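Local coordinates for glycerol dehydrogenase (Schizosaccharomyces pombe, PDB 1TA9), which catalyses the NAD-dependent oxidation of glycerol to dihydroxyacetone at a zinc site, as a member of the iron-containing alcohol dehydrogenase family, at residues L352-F355 and N356-A359; Y420-K423 and W424-Q427; K403-N406 and P407-A411. One frame throughout, in Å; residues are numbered along the deposited sequence.

Along the chain the three contacts follow in series, none nested in or crossing another, and because each joins adjoining residues none closes a long loop. Contact 1 (352-359) forms the first turns of helix 352-364. Contact 3 (403-411) comes next, where the loop after helix 381-391 enters helix 407-428, and contact 2 (420-427) lies in the last turns of that same helix. Contacts 1 and 2 touch, their centres about 10 Å apart, through F355 against Y420 and S421, which joins the two helices. Contact 3 stands off, about 10 Å from contact 2 between nearest atoms. All three contacts reach the second subunit, contact 1 through L352.

Contact 1. Residues L352-F355 and N356-A359; sequences LEDF and NNLA
Four i to i+4 backbone bonds connect L352-F355 to N356-A359: N356 N gives to L352 O (2.8 Å) and A359 N to F355 O (2.9 Å), both nearly straight, N357 N gives to E353 O, and L358 N reaches D354 O only weakly. One turn on, the F355 ring meets the methyl of A359, CE1 to CB 3.8 Å. A chi1 of 167° sets F355 CG anti to the backbone N, on the side of the carbonyl carbon, from where CE1 reaches that methyl. The side-chain oxygen of N356 comes to the same ring at its edge and in its plane, OD1 to F355 CD1 3.5 Å, the amide turned 72° from the ring. L352 crosses the same amide obliquely, its CD1 4.0 Å from N356 OD1. The polar groups of E353, D354 and N357 are tied through water. One water gives a hydrogen bond to D354 OD2 at 2.6 Å and accepts one from N357 ND2 at 2.8 Å, bridging residues three apart. A second lies within hydrogen-bonding distance of E353 OE1 and N357 OD1, though it has more acceptors nearby than protons to give. The contact lies away from the zinc and potassium sites. Its apolar side is covered by two other helices: F355 and L358 pack on L342 and V345 of helix 333-347, while F355 meets Y420 edge-to-face and N356 touches W424, both on helix 407-428.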
loop_
_atom_site.group_PDB
_atom_site.type_symbol
_atom_site.label_atom_id
_atom_site.label_comp_id
_atom_site.label_asym_id
_atom_site.label_seq_id
_atom_site.Cartn_x
_atom_site.Cartn_y
_atom_site.Cartn_z
ATOM N N LEU B 352 -16.829 11.608 12.521
ATOM C CA LEU B 352 -16.814 12.996 12.073
ATOM C C LEU B 352 -15.983 13.247 10.808
ATOM O O LEU B 352 -16.400 14.009 9.936
ATOM C CB LEU B 352 -16.335 13.913 13.204
ATOM C CG LEU B 352 -16.453 15.416 12.932
ATOM C CD1 LEU B 352 -17.907 15.784 12.643
ATOM C CD2 LEU B 352 -15.938 16.183 14.144
ATOM N N GLU B 353 -14.817 12.614 10.695
ATOM C CA GLU B 353 -13.985 12.819 9.506
ATOM C C GLU B 353 -14.747 12.510 8.218
ATOM O O GLU B 353 -14.624 13.230 7.230
ATOM C CB GLU B 353 -12.719 11.957 9.571
ATOM C CG GLU B 353 -11.668 12.476 10.544
ATOM C CD GLU B 353 -11.116 13.841 10.145
ATOM O OE1 GLU B 353 -10.486 13.941 9.067
ATOM O OE2 GLU B 353 -11.310 14.814 10.909
ATOM N N ASP B 354 -15.536 11.440 8.231
ATOM C CA ASP B 354 -16.315 11.062 7.054
ATOM C C ASP B 354 -17.439 12.055 6.787
ATOM O O ASP B 354 -17.796 12.306 5.635
ATOM C CB ASP B 354 -16.870 9.653 7.228
ATOM C CG ASP B 354 -15.777 8.614 7.252
ATOM O OD1 ASP B 354 -15.610 7.940 8.288
ATOM O OD2 ASP B 354 -15.074 8.488 6.228
ATOM N N PHE B 355 -18.004 12.619 7.850
ATOM C CA PHE B 355 -19.049 13.620 7.679
ATOM C C PHE B 355 -18.391 14.820 7.005
ATOM O O PHE B 355 -18.924 15.371 6.041
ATOM C CB PHE B 355 -19.638 14.029 9.037
ATOM C CG PHE B 355 -20.495 15.274 8.988
ATOM C CD1 PHE B 355 -19.913 16.539 8.980
ATOM C CD2 PHE B 355 -21.885 15.178 8.947
ATOM C CE1 PHE B 355 -20.700 17.694 8.932
ATOM C CE2 PHE B 355 -22.681 16.324 8.899
ATOM C CZ PHE B 355 -22.088 17.583 8.891
ATOM N N ASN B 356 -17.223 15.211 7.505
ATOM C CA ASN B 356 -16.506 16.353 6.947
ATOM C C ASN B 356 -16.176 16.186 5.471
ATOM O O ASN B 356 -16.238 17.146 4.703
ATOM C CB ASN B 356 -15.214 16.618 7.726
ATOM C CG ASN B 356 -15.474 17.177 9.111
ATOM O OD1 ASN B 356 -16.575 17.643 9.406
ATOM N ND2 ASN B 356 -14.459 17.146 9.963
ATOM N N ASN B 357 -15.824 14.975 5.063
ATOM C CA ASN B 357 -15.499 14.752 3.663
ATOM C C ASN B 357 -16.697 15.048 2.765
ATOM O O ASN B 357 -16.542 15.620 1.684
ATOM C CB ASN B 357 -15.002 13.320 3.446
ATOM C CG ASN B 357 -13.615 13.094 4.024
ATOM O OD1 ASN B 357 -12.830 14.032 4.161
ATOM N ND2 ASN B 357 -13.301 11.847 4.345
ATOM N N LEU B 358 -17.893 14.676 3.209
ATOM C CA LEU B 358 -19.092 14.925 2.412
ATOM C C LEU B 358 -19.514 16.388 2.504
ATOM O O LEU B 358 -19.833 17.011 1.494
ATOM C CB LEU B 358 -20.240 14.021 2.872
ATOM C CG LEU B 358 -21.552 14.094 2.076
ATOM C CD1 LEU B 358 -21.296 13.778 0.605
ATOM C CD2 LEU B 358 -22.554 13.104 2.666
ATOM N N ALA B 359 -19.514 16.936 3.715
ATOM C CA ALA B 359 -19.890 18.332 3.911
ATOM C C ALA B 359 -18.961 19.267 3.132
ATOM O O ALA B 359 -19.413 20.259 2.554
ATOM C CB ALA B 359 -19.857 18.676 5.395
HETATM O O HOH W 1 -12.013 14.690 6.574
HETATM O O HOH W 2 -15.083 9.717 3.944
#

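Contact 2. Residues Y420-K423 and W424-Q427; sequences YSQK and WQEQ
K423 and E426 form a salt bridge, NZ to OE2 3.2 Å, in which the ammonium meets the carboxylate oxygen on its syn side, 20° out of the carboxylate plane. The lysine chain leaves with CG anti to the backbone N (chi1 -176°) and bends at chi2 (65°), which carries its otherwise extended end across to the glutamate. Its methylenes also take part: CE of K423 lies 3.6 Å from the same OE2. The backbone supplies four regular bonds, of which Q427 N to K423 O is the shortest at 2.8 Å; W424, Q425 and E426 give theirs to Y420, S421 and Q422. Farther out, the Q427 side chain crosses that of K423 at about a right angle, CD to CG 4.0 Å. Q425 CG comes tightly up to S421 O, at 3.0 Å, and the extended chain brings OE1 to 3.4 Å from Q422 CA. The W424 ring presents its edge to that S421 carbonyl oxygen, near the ring plane. The hydroxyl of S421 is bonded elsewhere, to the carbonyl of I369. Around the helix, W424 packs on S360 and A363 of helix 352-364, whereas K423 and Q427 lie against L280 and L276 of the second subunit. The arrangement is that of an alpha-helix with an i to i+3 salt bridge on one side and an apolar face in a helical bundle on another, at a subunit interface.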
loop_
_atom_site.group_PDB
_atom_site.type_symbol
_atom_site.label_atom_id
_atom_site.label_comp_id
_atom_site.label_asym_id
_atom_site.label_seq_id
_atom_site.Cartn_x
_atom_site.Cartn_y
_atom_site.Cartn_z
ATOM N N TYR B 420 -21.698 20.611 13.351
ATOM C CA TYR B 420 -20.577 19.937 12.690
ATOM C C TYR B 420 -20.065 20.787 11.522
ATOM O O TYR B 420 -18.859 20.991 11.364
ATOM C CB TYR B 420 -21.010 18.567 12.138
ATOM C CG TYR B 420 -21.326 17.480 13.152
ATOM C CD1 TYR B 420 -21.359 17.737 14.522
ATOM C CD2 TYR B 420 -21.629 16.190 12.719
ATOM C CE1 TYR B 420 -21.694 16.719 15.445
ATOM C CE2 TYR B 420 -21.964 15.173 13.622
ATOM C CZ TYR B 420 -21.996 15.442 14.979
ATOM O OH TYR B 420 -22.339 14.431 15.853
ATOM N N SER B 421 -20.991 21.259 10.691
ATOM C CA SER B 421 -20.634 22.083 9.535
ATOM C C SER B 421 -19.976 23.387 9.981
ATOM O O SER B 421 -18.988 23.821 9.391
ATOM C CB SER B 421 -21.878 22.388 8.691
ATOM O OG SER B 421 -22.377 21.216 8.068
ATOM N N GLN B 422 -20.518 24.017 11.018
ATOM C CA GLN B 422 -19.923 25.256 11.508
ATOM C C GLN B 422 -18.502 25.024 12.009
ATOM O O GLN B 422 -17.633 25.880 11.841
ATOM C CB GLN B 422 -20.761 25.857 12.634
ATOM C CG GLN B 422 -22.086 26.423 12.176
ATOM C CD GLN B 422 -22.743 27.252 13.252
ATOM O OE1 GLN B 422 -22.150 28.206 13.757
ATOM N NE2 GLN B 422 -23.967 26.896 13.610
ATOM N N LYS B 423 -18.259 23.870 12.624
ATOM C CA LYS B 423 -16.919 23.572 13.125
ATOM C C LYS B 423 -15.971 23.376 11.944
ATOM O O LYS B 423 -14.846 23.882 11.956
ATOM C CB LYS B 423 -16.927 22.314 13.999
ATOM C CG LYS B 423 -15.572 21.988 14.638
ATOM C CD LYS B 423 -15.145 23.067 15.636
ATOM C CE LYS B 423 -13.883 22.664 16.383
ATOM N NZ LYS B 423 -13.518 23.639 17.449
ATOM N N TRP B 424 -16.430 22.656 10.923
ATOM C CA TRP B 424 -15.614 22.416 9.740
ATOM C C TRP B 424 -15.252 23.741 9.066
ATOM O O TRP B 424 -14.109 23.943 8.651
ATOM C CB TRP B 424 -16.355 21.517 8.739
ATOM C CG TRP B 424 -15.626 21.380 7.431
ATOM C CD1 TRP B 424 -14.557 20.573 7.164
ATOM C CD2 TRP B 424 -15.859 22.143 6.241
ATOM N NE1 TRP B 424 -14.105 20.792 5.882
ATOM C CE2 TRP B 424 -14.886 21.751 5.294
ATOM C CE3 TRP B 424 -16.794 23.123 5.883
ATOM C CZ2 TRP B 424 -14.819 22.311 4.010
ATOM C CZ3 TRP B 424 -16.727 23.679 4.608
ATOM C CH2 TRP B 424 -15.745 23.270 3.689
ATOM N N GLN B 425 -16.219 24.648 8.962
ATOM C CA GLN B 425 -15.967 25.946 8.334
ATOM C C GLN B 425 -14.867 26.689 9.090
ATOM O O GLN B 425 -13.981 27.296 8.487
ATOM C CB GLN B 425 -17.235 26.801 8.329
ATOM C CG GLN B 425 -18.416 26.187 7.601
ATOM C CD GLN B 425 -19.683 26.990 7.797
ATOM O OE1 GLN B 425 -19.994 27.411 8.910
ATOM N NE2 GLN B 425 -20.431 27.195 6.720
ATOM N N GLU B 426 -14.944 26.639 10.417
ATOM C CA GLU B 426 -13.967 27.292 11.283
ATOM C C GLU B 426 -12.583 26.666 11.166
ATOM O O GLU B 426 -11.591 27.369 10.978
ATOM C CB GLU B 426 -14.424 27.221 12.742
ATOM C CG GLU B 426 -13.337 27.604 13.743
ATOM C CD GLU B 426 -13.597 27.038 15.126
ATOM O OE1 GLU B 426 -14.458 27.585 15.846
ATOM O OE2 GLU B 426 -12.942 26.032 15.483
ATOM N N GLN B 427 -12.517 25.344 11.285
ATOM C CA GLN B 427 -11.241 24.638 11.205
ATOM C C GLN B 427 -10.513 24.898 9.894
ATOM O O GLN B 427 -9.307 25.121 9.883
ATOM C CB GLN B 427 -11.437 23.125 11.327
ATOM C CG GLN B 427 -12.037 22.623 12.620
ATOM C CD GLN B 427 -12.184 21.110 12.604
ATOM O OE1 GLN B 427 -12.670 20.535 11.626
ATOM N NE2 GLN B 427 -11.767 20.460 13.684
#

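Contact 3. Residues K403-N406 and P407-A411; sequences KKFN and PSQIA
N406 and Q409 exchange hydrogen bonds in both directions: the backbone N of Q409 gives to N406 OD1 (3.0 Å), and the backbone N of N406 gives to Q409 OE1 (2.9 Å). The second bond lies in the carbonyl plane of the glutamine amide, on a lone pair; the first comes from a donor tilted 23° out of the asparagine amide plane. N406 OD1 takes a further bond from S408 OG at 2.7 Å, and the two donors approach from opposite faces of that plane, gripping the oxygen on both sides. N406 CG sits between its backbone N and carbonyl carbon (chi1 58°), which points OD1 to the backbone N of Q409 and to S408 OG. The Q409 chain runs extended beyond CG and crosses N406 at about a right angle. Two waters join the same glutamine to the K404 carbonyl: one accepts from Q409 NE2 and gives to K404 O; the other gives to Q409 OE1 at 2.8 Å and only weakly to K404 O. Beside this polar cluster, F405 CB meets I410 CD1 at 4.0 Å, and both side chains also pack on I398 and on L347 of helix 333-347. S408 touches R76 of the second subunit. Together the reciprocal bonds define a capping box with N406 as N-cap of helix 407-428, and F405 (N') against I410 (N4) is a hydrophobic staple beside it, marking the loop-to-helix entry.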
loop_
_atom_site.group_PDB
_atom_site.type_symbol
_atom_site.label_atom_id
_atom_site.label_comp_id
_atom_site.label_asym_id
_atom_site.label_seq_id
_atom_site.Cartn_x
_atom_site.Cartn_y
_atom_site.Cartn_z
ATOM N N LYS B 403 -32.121 0.756 11.228
ATOM C CA LYS B 403 -32.030 1.525 12.467
ATOM C C LYS B 403 -33.306 2.364 12.571
ATOM O O LYS B 403 -33.721 2.988 11.598
ATOM C CB LYS B 403 -30.798 2.442 12.455
ATOM C CG LYS B 403 -30.517 3.111 13.809
ATOM C CD LYS B 403 -29.280 4.018 13.783
ATOM C CE LYS B 403 -27.994 3.229 13.543
ATOM N NZ LYS B 403 -26.786 4.111 13.547
ATOM N N LYS B 404 -33.925 2.375 13.748
ATOM C CA LYS B 404 -35.169 3.115 13.944
ATOM C C LYS B 404 -34.975 4.383 14.771
ATOM O O LYS B 404 -34.080 4.448 15.620
ATOM C CB LYS B 404 -36.205 2.205 14.605
ATOM C CG LYS B 404 -36.449 0.904 13.840
ATOM C CD LYS B 404 -36.863 1.180 12.398
ATOM C CE LYS B 404 -37.026 -0.105 11.596
ATOM N NZ LYS B 404 -37.391 0.191 10.181
ATOM N N PHE B 405 -35.832 5.376 14.538
ATOM C CA PHE B 405 -35.716 6.653 15.231
ATOM C C PHE B 405 -37.008 7.245 15.778
ATOM O O PHE B 405 -38.107 6.852 15.382
ATOM C CB PHE B 405 -35.096 7.684 14.286
ATOM C CG PHE B 405 -33.905 7.176 13.534
ATOM C CD1 PHE B 405 -34.048 6.641 12.258
ATOM C CD2 PHE B 405 -32.639 7.208 14.111
ATOM C CE1 PHE B 405 -32.942 6.143 11.567
ATOM C CE2 PHE B 405 -31.527 6.712 13.426
ATOM C CZ PHE B 405 -31.682 6.179 12.151
ATOM N N ASN B 406 -36.861 8.201 16.692
ATOM C CA ASN B 406 -38.006 8.908 17.251
ATOM C C ASN B 406 -37.819 10.375 16.858
ATOM O O ASN B 406 -36.734 10.778 16.443
ATOM C CB ASN B 406 -38.107 8.734 18.781
ATOM C CG ASN B 406 -36.876 9.218 19.524
ATOM O OD1 ASN B 406 -36.407 10.336 19.322
ATOM N ND2 ASN B 406 -36.361 8.376 20.411
ATOM N N PRO B 407 -38.876 11.191 16.966
ATOM C CA PRO B 407 -38.768 12.606 16.595
ATOM C C PRO B 407 -37.601 13.397 17.196
ATOM O O PRO B 407 -36.947 14.169 16.487
ATOM C CB PRO B 407 -40.130 13.168 17.002
ATOM C CG PRO B 407 -41.044 11.995 16.756
ATOM C CD PRO B 407 -40.258 10.858 17.363
ATOM N N SER B 408 -37.333 13.215 18.487
ATOM C CA SER B 408 -36.249 13.954 19.122
ATOM C C SER B 408 -34.897 13.621 18.494
ATOM O O SER B 408 -34.013 14.476 18.443
ATOM C CB SER B 408 -36.213 13.689 20.638
ATOM O OG SER B 408 -35.715 12.398 20.946
ATOM N N GLN B 409 -34.731 12.390 18.013
ATOM C CA GLN B 409 -33.474 12.001 17.381
ATOM C C GLN B 409 -33.312 12.701 16.040
ATOM O O GLN B 409 -32.200 13.052 15.644
ATOM C CB GLN B 409 -33.403 10.485 17.193
ATOM C CG GLN B 409 -33.220 9.724 18.496
ATOM C CD GLN B 409 -33.215 8.226 18.289
ATOM O OE1 GLN B 409 -34.185 7.655 17.796
ATOM N NE2 GLN B 409 -32.117 7.577 18.667
ATOM N N ILE B 410 -34.420 12.903 15.336
ATOM C CA ILE B 410 -34.368 13.591 14.053
ATOM C C ILE B 410 -34.008 15.053 14.321
ATOM O O ILE B 410 -33.112 15.620 13.685
ATOM C CB ILE B 410 -35.727 13.527 13.327
ATOM C CG1 ILE B 410 -36.143 12.066 13.130
ATOM C CG2 ILE B 410 -35.639 14.256 11.992
ATOM C CD1 ILE B 410 -35.105 11.211 12.422
ATOM N N ALA B 411 -34.712 15.658 15.272
ATOM C CA ALA B 411 -34.464 17.047 15.633
ATOM C C ALA B 411 -33.018 17.258 16.076
ATOM O O ALA B 411 -32.380 18.243 15.692
ATOM C CB ALA B 411 -35.413 17.474 16.740
HETATM O O HOH W 3 -31.825 4.747 17.073
HETATM O O HOH W 4 -34.998 5.209 18.870
#